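Local coordinates for OmpA family protein (Klebsiella pneumoniae subsp. pneumoniae, PDB 7RJJ) that probably binds peptidoglycan through this OmpA-like domain, which takes up D-alanine, at residues R29-L34 / R72-D77. Numbering follows the deposited sequence.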
# COMPACT_ATOMS: atom_id res chain seq x y z
N ARG A 29 -10.99 1.53 5.12
CA ARG A 29 -9.64 2.15 4.95
C ARG A 29 -9.31 2.32 3.46
O ARG A 29 -8.66 3.34 3.10
CB ARG A 29 -8.57 1.30 5.66
CG ARG A 29 -8.50 1.52 7.16
CD ARG A 29 -7.67 0.48 7.88
NE ARG A 29 -8.32 -0.82 7.88
CZ ARG A 29 -7.89 -1.90 8.54
NH1 ARG A 29 -6.77 -1.84 9.25
NH2 ARG A 29 -8.57 -3.03 8.48
N LEU A 30 -9.76 1.37 2.63
CA LEU A 30 -9.52 1.48 1.17
C LEU A 30 -10.32 2.66 0.60
O LEU A 30 -9.74 3.47 -0.17
CB LEU A 30 -9.94 0.18 0.50
CG LEU A 30 -9.02 -1.01 0.77
CD1 LEU A 30 -9.68 -2.31 0.33
CD2 LEU A 30 -7.67 -0.82 0.09
N VAL A 31 -11.61 2.73 0.95
CA VAL A 31 -12.48 3.82 0.43
C VAL A 31 -11.86 5.16 0.85
O VAL A 31 -11.84 6.10 0.00
CB VAL A 31 -13.95 3.65 0.88
CG1 VAL A 31 -14.77 4.91 0.62
CG2 VAL A 31 -14.60 2.44 0.22
N SER A 32 -11.32 5.22 2.09
CA SER A 32 -10.74 6.49 2.59
C SER A 32 -9.57 6.94 1.70
O SER A 32 -9.49 8.15 1.35
CB SER A 32 -10.32 6.36 4.03
OG SER A 32 -9.75 7.57 4.48
N SER A 33 -8.69 6.00 1.34
CA SER A 33 -7.54 6.32 0.44
C SER A 33 -8.07 6.72 -0.94
O SER A 33 -7.52 7.67 -1.52
CB SER A 33 -6.60 5.16 0.32
OG SER A 33 -5.99 4.88 1.56
N LEU A 34 -9.09 5.99 -1.41
CA LEU A 34 -9.71 6.25 -2.73
C LEU A 34 -10.18 7.69 -2.82
O LEU A 34 -9.90 8.38 -3.80
CB LEU A 34 -10.84 5.25 -2.95
CG LEU A 34 -11.64 5.45 -4.24
CD1 LEU A 34 -10.73 5.36 -5.46
CD2 LEU A 34 -12.77 4.44 -4.35
N ARG A 72 -3.33 -1.60 -5.61
CA ARG A 72 -3.45 -0.96 -6.95
C ARG A 72 -4.67 -1.56 -7.65
O ARG A 72 -5.55 -0.78 -8.09
CB ARG A 72 -2.20 -1.21 -7.81
CG ARG A 72 -2.34 -0.76 -9.26
CD ARG A 72 -1.29 -1.39 -10.14
NE ARG A 72 -1.50 -2.83 -10.21
CZ ARG A 72 -0.58 -3.72 -10.55
NH1 ARG A 72 0.65 -3.34 -10.83
NH2 ARG A 72 -0.89 -5.01 -10.54
N ASP A 73 -4.76 -2.89 -7.68
CA ASP A 73 -5.87 -3.59 -8.38
C ASP A 73 -7.22 -3.16 -7.81
O ASP A 73 -8.16 -2.97 -8.61
CB ASP A 73 -5.73 -5.12 -8.27
CG ASP A 73 -4.57 -5.74 -9.03
OD1 ASP A 73 -3.82 -4.99 -9.68
OD2 ASP A 73 -4.44 -6.98 -8.95
N TRP A 74 -7.32 -3.01 -6.49
CA TRP A 74 -8.62 -2.59 -5.90
C TRP A 74 -8.96 -1.17 -6.36
O TRP A 74 -10.08 -0.91 -6.82
CB TRP A 74 -8.57 -2.68 -4.37
CG TRP A 74 -9.90 -2.48 -3.71
CD1 TRP A 74 -10.77 -3.45 -3.31
CD2 TRP A 74 -10.51 -1.22 -3.37
NE1 TRP A 74 -11.87 -2.89 -2.72
CE2 TRP A 74 -11.75 -1.52 -2.76
CE3 TRP A 74 -10.15 0.12 -3.52
CZ2 TRP A 74 -12.62 -0.53 -2.30
CZ3 TRP A 74 -11.00 1.10 -3.06
CH2 TRP A 74 -12.22 0.78 -2.46
N MSE A 75 -7.99 -0.26 -6.26
CA MSE A 75 -8.22 1.13 -6.63
C MSE A 75 -8.62 1.24 -8.10
O MSE A 75 -9.50 2.01 -8.46
CB MSE A 75 -6.97 1.97 -6.38
CG MSE A 75 -6.55 2.03 -4.94
SE MSE A 75 -7.80 3.03 -3.82
CE MSE A 75 -7.14 2.51 -2.06
N ARG A 76 -8.00 0.43 -8.95
CA ARG A 76 -8.28 0.50 -10.40
C ARG A 76 -9.62 -0.15 -10.72
O ARG A 76 -10.42 0.48 -11.40
CB ARG A 76 -7.16 -0.21 -11.17
CG ARG A 76 -7.38 -0.37 -12.67
CD ARG A 76 -6.41 -1.40 -13.19
NE ARG A 76 -6.68 -2.73 -12.67
CZ ARG A 76 -5.78 -3.70 -12.55
NH1 ARG A 76 -4.52 -3.50 -12.90
NH2 ARG A 76 -6.15 -4.87 -12.06
N ASP A 77 -9.85 -1.35 -10.22
CA ASP A 77 -11.06 -2.14 -10.59
C ASP A 77 -12.28 -1.71 -9.76
O ASP A 77 -13.36 -1.56 -10.36
CB ASP A 77 -10.76 -3.63 -10.48
CG ASP A 77 -9.67 -4.11 -11.45
OD1 ASP A 77 -9.40 -3.38 -12.43
OD2 ASP A 77 -9.10 -5.19 -11.20
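W74 lays one face of its indole over L30, and this CH-pi contact is the dense part of the interface between segments 29-34 and 72-77. L30 CB sits 3.7 Å from the centroid of the six-membered ring of W74, only 8° off the ring normal. L30 CD1 covers the five-membered part on the same face, 3.8 Å from W74 NE1. A chi1 of -171° puts W74 CG beside its own carbonyl carbon and directs the indole at segment 29-34. Next to it, selenomethionine M75 bends at chi2 and carries its methyl against segment 29-34, where M75 CE lies 3.4 Å from L30 O and 3.6 Å from S33 CB. L30 O accepts the helical bond from L34 N, and the methyl merely packs against it. L34 fills the angle between the two residues: its CB is 3.9 Å from M75 SE, while its CD2 approaches W74 CZ3 obliquely.

Packing thins toward the rim, where V31 meets the indole edge through CG2 alone, 3.9 Å from W74 CH2. No hydrogen bond links the segments. Polar groups of 72-77 instead pair with one another on the side turned from 29-34: R72 gives NE and NH2 to D73 OD1, whereas R76 spreads NE and NH2 over both oxygens of D77.

The short axes cross at -65°, 10.7 Å apart at their closest. This is helix-helix packing within the alpha/beta OmpA-like domain, joining helices 27-38 and 57-77 and using none of the D-alanine pocket residues. Around it, L14 and M12 of loops touch L30 and S33, R76 also pairs with D83, and M75 rests on F86 of strand 86-90, an outer strand of the mixed sheet.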